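Side-chain contacts in N-acetylglucosamine 2-epimerase (Xylella fastidiosa, PDB 3GT5), which probably catalyses a sugar isomerisation, as do members of the N-acylglucosamine 2-epimerase family: residues L292-A297 with I302-K307; Y231-P236 with R241-Q246; R283-V288 with Y335-A340. One frame throughout, in Å; residues are numbered along the deposited sequence.

Contact 1. Residues L292-A297 with I302-K307; sequences LCYGFA and ICDDDK
G295 and D304 face each other as an antiparallel hydrogen-bonded pair, while F296 and I302 form the next, non-hydrogen-bonded pair; the register slips by one residue between them. The backbone bonds record that slip. G295 N donates to D304 O at 3.2 Å, in the carbonyl plane and on a lone pair, with a weak bond from Y294 N to the same oxygen. G295 O in turn takes C303 N at 2.9 Å from above its carbonyl plane, and D304 N only weakly.

Apolar contacts gather around I302, whose CD1 lies 3.9 Å from F296 CB and also touches C293 CB. C293 SG packs against K307 CE at 3.8 Å; the lysine amine beyond it reaches D286 and the carbonyls of G290 and G360.

The D304 carboxylate packs against the Y294 ring: a chi1 of -172° brings OD2 obliquely to Y294 CD2 at 3.3 Å, ring and carboxylate planes 75° apart. Separately, D304 OD1 accepts D306 N, an Asx turn, and a water donates to both L292 O and D306 O. The whole is a beta hairpin carrying a classic bulge, set before helix 309-326 of the (alpha/alpha)6 barrel.

Contact 2. Residues Y231-P236 with R241-Q246; sequences YNRDNP and RPWGFQ
R241 NH1 donates to Y231 OH at 2.8 Å, only 5° out of the guanidinium plane, and opens the tightly packed part of this contact. The arginine chain runs extended from CG to NE, and its CD also lies obliquely by the tyrosine ring, 3.7 Å from Y231 CE2. Its NH2 pairs with D158 and E159, which would hold the guanidinium in its rotation, and Y169 adds a cation-pi contact. N232 ND2 gives a short, nearly straight bond to R241 O (2.7 Å, 174°) that lies close to the amide plane. A third bond, W243 N to P236 O at 3.0 Å, ties P236, just past the turn, to the second segment.

The W243 indole is packed as closely. Its CB lies 3.7 Å from P236 CB, and R233 runs alongside the ring. R233 CG sits over the five-membered ring, 4.2 Å from its centroid, in a CH-pi contact, and W243 CZ2 comes over one face of the guanidinium, 3.2 Å from R233 NH1, the two planes 46° apart rather than stacked. Y231 O meets the indole edge in plane, and W229 O accepts from NE1. A salt bridge from NE to D230 secures the arginine.

The loose side is the turn: D234 touches nothing across the contact and N235 barely does, and both are exposed to solvent, as are R233 and P236.

N232 to N235 form a type I beta turn; the arrangement is a loop folded back on itself, whose second limb leads to Q246, the N-cap residue before helix 247-263.

Contact 3. Residues R283-V288 with Y335-A340; sequences RSWDAV and YDRLWA
W285 and L338 make the closest backbone approach, their CA atoms 9.4 Å apart, so the gap between the chain leaving helix 269-284 and helix 329-346 is bridged by side chains, W285 also reaching the backbone of R337. These are two helices of the (alpha/alpha)6 barrel of the N-acylglucosamine 2-epimerase family, and W285 is the first residue to leave helical backbone angles.

Its indole reaches across with the ring swung away from the backbone N (chi1 177°). R337 meets one face: CD stands 4.1 Å from the centroid of the six-membered ring and 29° off its normal, a CH-pi contact offset toward the rim. The arginine chain then bends at chi3, and the guanidinium plane ends 65° from that of the indole, which excludes a parallel stack. The guanidinium instead makes a cation-pi contact with W334, a residue that also meets W285 edge-to-face.

The buried side is apolar. The leucine of L338 and the indole run antiparallel to each other, and L292 packs against both, joining this contact to the neighbouring hairpin. Two atoms at the far end of the indole mark the reach of W285: CZ3 lies 3.8 Å from L338 CD2, and CH2 lies 3.7 Å from R337 O.

In the fold
Contact 1 is the centre of the group. Its backbone is tied to contact 2 by a probable hydrogen bond from F245 N to F296 O (2.8 Å) and to contact 3 by one from C293 N to S284 O (2.9 Å), whereas contacts 2 and 3 do not touch, their nearest atoms about 5 Å apart. Contacts 1 and 3 are partly buried, but contact 2 lies at the surface. Their chemistry differs accordingly: a hairpin bonded through its backbone in contact 1, charged and polar side chains with a tryptophan packed against R233 and P236 in contact 2, and aliphatic groups on a tryptophan in contact 3. Helix 269-284 leads through contact 3 into the hairpin.

Contact 1. Residues L292-A297 with I302-K307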
loop_
_atom_site.group_PDB
_atom_site.type_symbol
_atom_site.label_atom_id
_atom_site.label_comp_id
_atom_site.label_asym_id
_atom_site.label_seq_id
_atom_site.Cartn_x
_atom_site.Cartn_y
_atom_site.Cartn_z
ATOM N N LEU A 292 16.046 -5.795 -2.436
ATOM C CA LEU A 292 15.894 -4.640 -3.304
ATOM C C LEU A 292 16.150 -3.355 -2.507
ATOM O O LEU A 292 15.532 -3.109 -1.444
ATOM C CB LEU A 292 14.478 -4.604 -3.882
ATOM C CG LEU A 292 14.069 -5.729 -4.807
ATOM C CD1 LEU A 292 12.552 -5.631 -5.046
ATOM C CD2 LEU A 292 14.828 -5.633 -6.103
ATOM N N CYS A 293 17.065 -2.523 -3.036
ATOM C CA CYS A 293 17.346 -1.202 -2.459
ATOM C C CYS A 293 16.151 -0.251 -2.590
ATOM O O CYS A 293 15.267 -0.478 -3.427
ATOM C CB CYS A 293 18.564 -0.577 -3.153
ATOM S SG CYS A 293 20.081 -1.506 -2.826
ATOM N N TYR A 294 16.120 0.775 -1.756
ATOM C CA TYR A 294 14.952 1.664 -1.640
ATOM C C TYR A 294 14.769 2.602 -2.843
ATOM O O TYR A 294 13.629 2.837 -3.270
ATOM C CB TYR A 294 15.064 2.502 -0.401
ATOM C CG TYR A 294 13.826 3.239 0.035
ATOM C CD1 TYR A 294 12.590 2.597 0.152
ATOM C CD2 TYR A 294 13.912 4.561 0.432
ATOM C CE1 TYR A 294 11.475 3.280 0.646
ATOM C CE2 TYR A 294 12.805 5.259 0.886
ATOM C CZ TYR A 294 11.593 4.611 0.988
ATOM O OH TYR A 294 10.530 5.314 1.499
ATOM N N GLY A 295 15.873 3.136 -3.369
ATOM C CA GLY A 295 15.786 4.245 -4.323
ATOM C C GLY A 295 16.970 4.337 -5.257
ATOM O O GLY A 295 18.099 3.976 -4.887
ATOM N N PHE A 296 16.710 4.750 -6.486
ATOM C CA PHE A 296 17.778 5.061 -7.429
ATOM C C PHE A 296 17.478 6.362 -8.157
ATOM O O PHE A 296 16.313 6.748 -8.360
ATOM C CB PHE A 296 18.122 3.894 -8.382
ATOM C CG PHE A 296 16.984 3.413 -9.231
ATOM C CD1 PHE A 296 16.731 3.969 -10.459
ATOM C CD2 PHE A 296 16.213 2.344 -8.811
ATOM C CE1 PHE A 296 15.716 3.469 -11.278
ATOM C CE2 PHE A 296 15.155 1.868 -9.596
ATOM C CZ PHE A 296 14.901 2.425 -10.812
ATOM N N ALA A 297 18.550 7.084 -8.468
ATOM C CA ALA A 297 18.443 8.377 -9.162
ATOM C C ALA A 297 18.161 8.157 -10.643
ATOM O O ALA A 297 18.258 7.036 -11.157
ATOM C CB ALA A 297 19.775 9.180 -8.965
ATOM N N ILE A 302 22.155 4.020 -7.228
ATOM C CA ILE A 302 21.417 3.842 -5.974
ATOM C C ILE A 302 21.588 5.059 -5.076
ATOM O O ILE A 302 22.725 5.467 -4.745
ATOM C CB ILE A 302 21.828 2.529 -5.242
ATOM C CG1 ILE A 302 21.528 1.313 -6.107
ATOM C CG2 ILE A 302 21.151 2.444 -3.853
ATOM C CD1 ILE A 302 20.110 1.124 -6.425
ATOM N N CYS A 303 20.479 5.663 -4.652
ATOM C CA CYS A 303 20.552 6.833 -3.793
ATOM C C CYS A 303 20.146 6.524 -2.356
ATOM O O CYS A 303 20.394 7.323 -1.456
ATOM C CB CYS A 303 19.722 7.987 -4.363
ATOM S SG CYS A 303 17.995 7.555 -4.659
ATOM N N ASP A 304 19.532 5.354 -2.135
ATOM C CA ASP A 304 19.206 4.897 -0.804
ATOM C C ASP A 304 19.263 3.371 -0.861
ATOM O O ASP A 304 18.454 2.717 -1.539
ATOM C CB ASP A 304 17.828 5.476 -0.351
ATOM C CG ASP A 304 17.509 5.205 1.103
ATOM O OD1 ASP A 304 18.093 4.270 1.693
ATOM O OD2 ASP A 304 16.649 5.930 1.672
ATOM N N ASP A 305 20.262 2.814 -0.178
ATOM C CA ASP A 305 20.441 1.388 -0.184
ATOM C C ASP A 305 19.801 0.665 1.001
ATOM O O ASP A 305 20.016 -0.531 1.101
ATOM C CB ASP A 305 21.907 0.994 -0.327
ATOM C CG ASP A 305 22.740 1.321 0.877
ATOM O OD1 ASP A 305 22.367 2.178 1.696
ATOM O OD2 ASP A 305 23.814 0.684 0.996
ATOM N N ASP A 306 19.040 1.370 1.853
ATOM C CA ASP A 306 18.229 0.717 2.886
ATOM C C ASP A 306 17.263 -0.297 2.216
ATOM O O ASP A 306 16.819 -0.110 1.063
ATOM C CB ASP A 306 17.450 1.727 3.738
ATOM C CG ASP A 306 18.337 2.533 4.712
ATOM O OD1 ASP A 306 19.483 2.110 4.990
ATOM O OD2 ASP A 306 17.875 3.590 5.138
ATOM N N LYS A 307 16.933 -1.347 2.962
ATOM C CA LYS A 307 16.091 -2.416 2.502
ATOM C C LYS A 307 14.800 -2.355 3.332
ATOM O O LYS A 307 14.809 -2.604 4.542
ATOM C CB LYS A 307 16.776 -3.779 2.713
ATOM C CG LYS A 307 18.212 -3.886 2.185
ATOM C CD LYS A 307 18.355 -3.755 0.711
ATOM C CE LYS A 307 19.883 -3.626 0.316
ATOM N NZ LYS A 307 20.734 -4.795 0.719
HETATM O O HOH W 1 14.269 -1.062 -0.044
#

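Contact 2. Residues Y231-P236 with R241-Q246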
loop_
_atom_site.group_PDB
_atom_site.type_symbol
_atom_site.label_atom_id
_atom_site.label_comp_id
_atom_site.label_asym_id
_atom_site.label_seq_id
_atom_site.Cartn_x
_atom_site.Cartn_y
_atom_site.Cartn_z
ATOM N N TYR A 231 11.806 17.854 -6.048
ATOM C CA TYR A 231 10.956 17.800 -4.868
ATOM C C TYR A 231 11.536 16.841 -3.835
ATOM O O TYR A 231 11.766 15.675 -4.129
ATOM C CB TYR A 231 9.521 17.387 -5.242
ATOM C CG TYR A 231 8.551 17.524 -4.106
ATOM C CD1 TYR A 231 7.838 18.699 -3.892
ATOM C CD2 TYR A 231 8.402 16.494 -3.175
ATOM C CE1 TYR A 231 6.989 18.841 -2.790
ATOM C CE2 TYR A 231 7.541 16.609 -2.135
ATOM C CZ TYR A 231 6.852 17.784 -1.912
ATOM O OH TYR A 231 6.012 17.868 -0.811
ATOM N N ASN A 232 11.718 17.347 -2.621
ATOM C CA ASN A 232 12.287 16.619 -1.467
ATOM C C ASN A 232 13.708 16.119 -1.700
ATOM O O ASN A 232 14.147 15.177 -1.042
ATOM C CB ASN A 232 11.366 15.511 -0.940
ATOM C CG ASN A 232 10.323 16.022 0.006
ATOM O OD1 ASN A 232 10.390 17.187 0.456
ATOM N ND2 ASN A 232 9.328 15.160 0.330
ATOM N N ARG A 233 14.440 16.765 -2.612
ATOM C CA ARG A 233 15.839 16.389 -2.783
ATOM C C ARG A 233 16.581 16.595 -1.440
ATOM O O ARG A 233 17.455 15.791 -1.078
ATOM C CB ARG A 233 16.480 17.184 -3.918
ATOM C CG ARG A 233 17.703 16.582 -4.434
ATOM C CD ARG A 233 18.289 17.469 -5.515
ATOM N NE ARG A 233 17.703 17.319 -6.854
ATOM C CZ ARG A 233 18.083 16.409 -7.756
ATOM N NH1 ARG A 233 18.992 15.489 -7.455
ATOM N NH2 ARG A 233 17.555 16.402 -8.963
ATOM N N ASP A 234 16.191 17.633 -0.682
ATOM C CA ASP A 234 16.786 17.888 0.633
ATOM C C ASP A 234 16.083 17.231 1.827
ATOM O O ASP A 234 16.540 17.372 2.953
ATOM C CB ASP A 234 16.983 19.382 0.844
ATOM C CG ASP A 234 18.376 19.836 0.403
ATOM O OD1 ASP A 234 19.379 19.097 0.638
ATOM O OD2 ASP A 234 18.486 20.938 -0.118
ATOM N N ASN A 235 15.039 16.447 1.572
ATOM C CA ASN A 235 14.427 15.608 2.609
ATOM C C ASN A 235 14.073 14.256 1.981
ATOM O O ASN A 235 12.906 13.890 1.888
ATOM C CB ASN A 235 13.194 16.327 3.166
ATOM C CG ASN A 235 12.540 15.577 4.322
ATOM O OD1 ASN A 235 13.160 14.717 4.962
ATOM N ND2 ASN A 235 11.286 15.879 4.569
ATOM N N PRO A 236 15.099 13.512 1.549
ATOM C CA PRO A 236 14.862 12.402 0.618
ATOM C C PRO A 236 14.300 11.136 1.264
ATOM O O PRO A 236 13.859 10.237 0.556
ATOM C CB PRO A 236 16.268 12.153 0.025
ATOM C CG PRO A 236 17.187 12.548 1.109
ATOM C CD PRO A 236 16.542 13.710 1.805
ATOM N N ARG A 241 6.760 10.802 0.606
ATOM C CA ARG A 241 7.233 11.534 -0.575
ATOM C C ARG A 241 8.773 11.540 -0.598
ATOM O O ARG A 241 9.402 12.598 -0.579
ATOM C CB ARG A 241 6.717 12.984 -0.568
ATOM C CG ARG A 241 5.196 13.096 -0.758
ATOM C CD ARG A 241 4.782 14.549 -0.841
ATOM N NE ARG A 241 3.332 14.687 -0.706
ATOM C CZ ARG A 241 2.680 15.848 -0.667
ATOM N NH1 ARG A 241 3.312 17.026 -0.779
ATOM N NH2 ARG A 241 1.352 15.826 -0.548
ATOM N N PRO A 242 9.373 10.332 -0.692
ATOM C CA PRO A 242 10.828 10.222 -0.718
ATOM C C PRO A 242 11.384 10.725 -2.045
ATOM O O PRO A 242 10.648 10.840 -3.019
ATOM C CB PRO A 242 11.055 8.705 -0.579
ATOM C CG PRO A 242 9.876 8.080 -1.164
ATOM C CD PRO A 242 8.717 9.027 -0.853
ATOM N N TRP A 243 12.671 11.010 -2.105
ATOM C CA TRP A 243 13.268 11.402 -3.384
ATOM C C TRP A 243 13.823 10.187 -4.134
ATOM O O TRP A 243 14.449 9.310 -3.526
ATOM C CB TRP A 243 14.405 12.422 -3.189
ATOM C CG TRP A 243 14.906 12.942 -4.540
ATOM C CD1 TRP A 243 14.400 14.011 -5.237
ATOM C CD2 TRP A 243 15.990 12.434 -5.337
ATOM N NE1 TRP A 243 15.061 14.165 -6.431
ATOM C CE2 TRP A 243 16.052 13.224 -6.513
ATOM C CE3 TRP A 243 16.902 11.365 -5.190
ATOM C CZ2 TRP A 243 17.007 13.008 -7.510
ATOM C CZ3 TRP A 243 17.852 11.146 -6.192
ATOM C CH2 TRP A 243 17.885 11.939 -7.343
ATOM N N GLY A 244 13.667 10.169 -5.458
ATOM C CA GLY A 244 14.299 9.160 -6.327
ATOM C C GLY A 244 13.258 8.211 -6.894
ATOM O O GLY A 244 12.093 8.230 -6.429
ATOM N N PHE A 245 13.642 7.401 -7.892
ATOM C CA PHE A 245 12.774 6.331 -8.348
ATOM C C PHE A 245 12.673 5.299 -7.264
ATOM O O PHE A 245 13.680 4.915 -6.669
ATOM C CB PHE A 245 13.300 5.666 -9.624
ATOM C CG PHE A 245 13.106 6.480 -10.858
ATOM C CD1 PHE A 245 11.846 6.598 -11.419
ATOM C CD2 PHE A 245 14.184 7.077 -11.500
ATOM C CE1 PHE A 245 11.646 7.289 -12.567
ATOM C CE2 PHE A 245 13.988 7.806 -12.690
ATOM C CZ PHE A 245 12.718 7.918 -13.209
ATOM N N GLN A 246 11.444 4.850 -7.008
ATOM C CA GLN A 246 11.154 3.857 -5.984
ATOM C C GLN A 246 10.879 2.537 -6.702
ATOM O O GLN A 246 9.803 2.375 -7.270
ATOM C CB GLN A 246 9.896 4.294 -5.229
ATOM C CG GLN A 246 10.128 5.473 -4.300
ATOM C CD GLN A 246 10.486 4.965 -2.936
ATOM O OE1 GLN A 246 9.731 4.157 -2.372
ATOM N NE2 GLN A 246 11.638 5.406 -2.383
#

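Contact 3. Residues R283-V288 with Y335-A340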
loop_
_atom_site.group_PDB
_atom_site.type_symbol
_atom_site.label_atom_id
_atom_site.label_comp_id
_atom_site.label_asym_id
_atom_site.label_seq_id
_atom_site.Cartn_x
_atom_site.Cartn_y
_atom_site.Cartn_z
ATOM N N ARG A 283 17.776 -2.667 -11.785
ATOM C CA ARG A 283 18.425 -1.514 -11.194
ATOM C C ARG A 283 18.617 -1.597 -9.704
ATOM O O ARG A 283 19.546 -0.957 -9.194
ATOM C CB ARG A 283 17.639 -0.247 -11.472
ATOM C CG ARG A 283 17.485 0.075 -12.923
ATOM C CD ARG A 283 18.395 1.224 -13.442
ATOM N NE ARG A 283 17.975 1.462 -14.826
ATOM C CZ ARG A 283 17.177 2.443 -15.292
ATOM N NH1 ARG A 283 16.737 3.465 -14.552
ATOM N NH2 ARG A 283 16.856 2.426 -16.577
ATOM N N SER A 284 17.754 -2.329 -8.982
ATOM C CA SER A 284 17.752 -2.205 -7.497
ATOM C C SER A 284 18.126 -3.457 -6.698
ATOM O O SER A 284 18.336 -3.328 -5.521
ATOM C CB SER A 284 16.390 -1.697 -6.993
ATOM O OG SER A 284 15.403 -2.674 -7.283
ATOM N N TRP A 285 18.222 -4.635 -7.313
ATOM C CA TRP A 285 18.541 -5.855 -6.569
ATOM C C TRP A 285 20.024 -5.840 -6.187
ATOM O O TRP A 285 20.878 -5.616 -7.047
ATOM C CB TRP A 285 18.220 -7.102 -7.388
ATOM C CG TRP A 285 18.600 -8.385 -6.706
ATOM C CD1 TRP A 285 19.705 -9.173 -6.975
ATOM C CD2 TRP A 285 17.903 -9.040 -5.633
ATOM N NE1 TRP A 285 19.719 -10.266 -6.139
ATOM C CE2 TRP A 285 18.629 -10.214 -5.314
ATOM C CE3 TRP A 285 16.726 -8.754 -4.911
ATOM C CZ2 TRP A 285 18.220 -11.103 -4.305
ATOM C CZ3 TRP A 285 16.314 -9.652 -3.910
ATOM C CH2 TRP A 285 17.061 -10.801 -3.614
ATOM N N ASP A 286 20.302 -6.000 -4.896
ATOM C CA ASP A 286 21.656 -6.089 -4.346
ATOM C C ASP A 286 22.170 -7.536 -4.575
ATOM O O ASP A 286 21.827 -8.434 -3.837
ATOM C CB ASP A 286 21.611 -5.685 -2.876
ATOM C CG ASP A 286 22.994 -5.518 -2.237
ATOM O OD1 ASP A 286 23.065 -4.769 -1.204
ATOM O OD2 ASP A 286 23.934 -6.162 -2.733
ATOM N N ALA A 287 22.968 -7.760 -5.628
ATOM C CA ALA A 287 23.411 -9.117 -5.962
ATOM C C ALA A 287 24.414 -9.618 -4.923
ATOM O O ALA A 287 24.577 -10.818 -4.781
ATOM C CB ALA A 287 23.995 -9.197 -7.387
ATOM N N VAL A 288 25.030 -8.710 -4.170
ATOM C CA VAL A 288 26.020 -9.079 -3.155
ATOM C C VAL A 288 25.373 -9.464 -1.807
ATOM O O VAL A 288 25.580 -10.573 -1.322
ATOM C CB VAL A 288 27.063 -7.953 -2.955
ATOM C CG1 VAL A 288 28.092 -8.328 -1.851
ATOM C CG2 VAL A 288 27.765 -7.643 -4.264
ATOM N N TYR A 335 10.440 -14.449 -7.490
ATOM C CA TYR A 335 9.616 -14.738 -6.312
ATOM C C TYR A 335 10.399 -15.465 -5.225
ATOM O O TYR A 335 10.375 -15.066 -4.068
ATOM C CB TYR A 335 8.424 -15.587 -6.736
ATOM C CG TYR A 335 7.452 -15.931 -5.644
ATOM C CD1 TYR A 335 6.483 -15.032 -5.246
ATOM C CD2 TYR A 335 7.494 -17.164 -5.004
ATOM C CE1 TYR A 335 5.575 -15.321 -4.226
ATOM C CE2 TYR A 335 6.600 -17.455 -3.981
ATOM C CZ TYR A 335 5.641 -16.552 -3.593
ATOM O OH TYR A 335 4.760 -16.873 -2.562
ATOM N N ASP A 336 11.098 -16.520 -5.626
ATOM C CA ASP A 336 11.839 -17.361 -4.689
ATOM C C ASP A 336 12.994 -16.610 -4.056
ATOM O O ASP A 336 13.219 -16.730 -2.874
ATOM C CB ASP A 336 12.402 -18.619 -5.382
ATOM C CG ASP A 336 11.334 -19.648 -5.777
ATOM O OD1 ASP A 336 10.144 -19.605 -5.372
ATOM O OD2 ASP A 336 11.726 -20.571 -6.524
ATOM N N ARG A 337 13.726 -15.821 -4.822
ATOM C CA ARG A 337 14.860 -15.100 -4.227
ATOM C C ARG A 337 14.435 -13.951 -3.316
ATOM O O ARG A 337 15.104 -13.651 -2.303
ATOM C CB ARG A 337 15.920 -14.693 -5.285
ATOM C CG ARG A 337 15.645 -13.518 -6.176
ATOM C CD ARG A 337 16.918 -13.204 -7.071
ATOM N NE ARG A 337 17.302 -14.316 -7.964
ATOM C CZ ARG A 337 16.835 -14.572 -9.205
ATOM N NH1 ARG A 337 15.940 -13.805 -9.813
ATOM N NH2 ARG A 337 17.289 -15.628 -9.871
ATOM N N LEU A 338 13.316 -13.308 -3.662
ATOM C CA LEU A 338 12.764 -12.255 -2.819
ATOM C C LEU A 338 12.336 -12.855 -1.488
ATOM O O LEU A 338 12.630 -12.307 -0.432
ATOM C CB LEU A 338 11.583 -11.541 -3.526
ATOM C CG LEU A 338 12.067 -10.543 -4.595
ATOM C CD1 LEU A 338 10.934 -10.223 -5.572
ATOM C CD2 LEU A 338 12.585 -9.261 -3.999
ATOM N N TRP A 339 11.621 -13.980 -1.540
ATOM C CA TRP A 339 11.238 -14.627 -0.276
ATOM C C TRP A 339 12.464 -15.126 0.514
ATOM O O TRP A 339 12.464 -15.023 1.725
ATOM C CB TRP A 339 10.261 -15.783 -0.509
ATOM C CG TRP A 339 8.845 -15.434 -0.366
ATOM C CD1 TRP A 339 7.861 -15.567 -1.302
ATOM C CD2 TRP A 339 8.213 -14.941 0.810
ATOM N NE1 TRP A 339 6.658 -15.160 -0.779
ATOM C CE2 TRP A 339 6.844 -14.776 0.517
ATOM C CE3 TRP A 339 8.664 -14.641 2.101
ATOM C CZ2 TRP A 339 5.939 -14.309 1.465
ATOM C CZ3 TRP A 339 7.779 -14.157 3.024
ATOM C CH2 TRP A 339 6.427 -13.998 2.708
ATOM N N ALA A 340 13.465 -15.685 -0.169
ATOM C CA ALA A 340 14.656 -16.178 0.527
ATOM C C ALA A 340 15.325 -15.050 1.281
ATOM O O ALA A 340 15.712 -15.205 2.433
ATOM C CB ALA A 340 15.617 -16.831 -0.425
#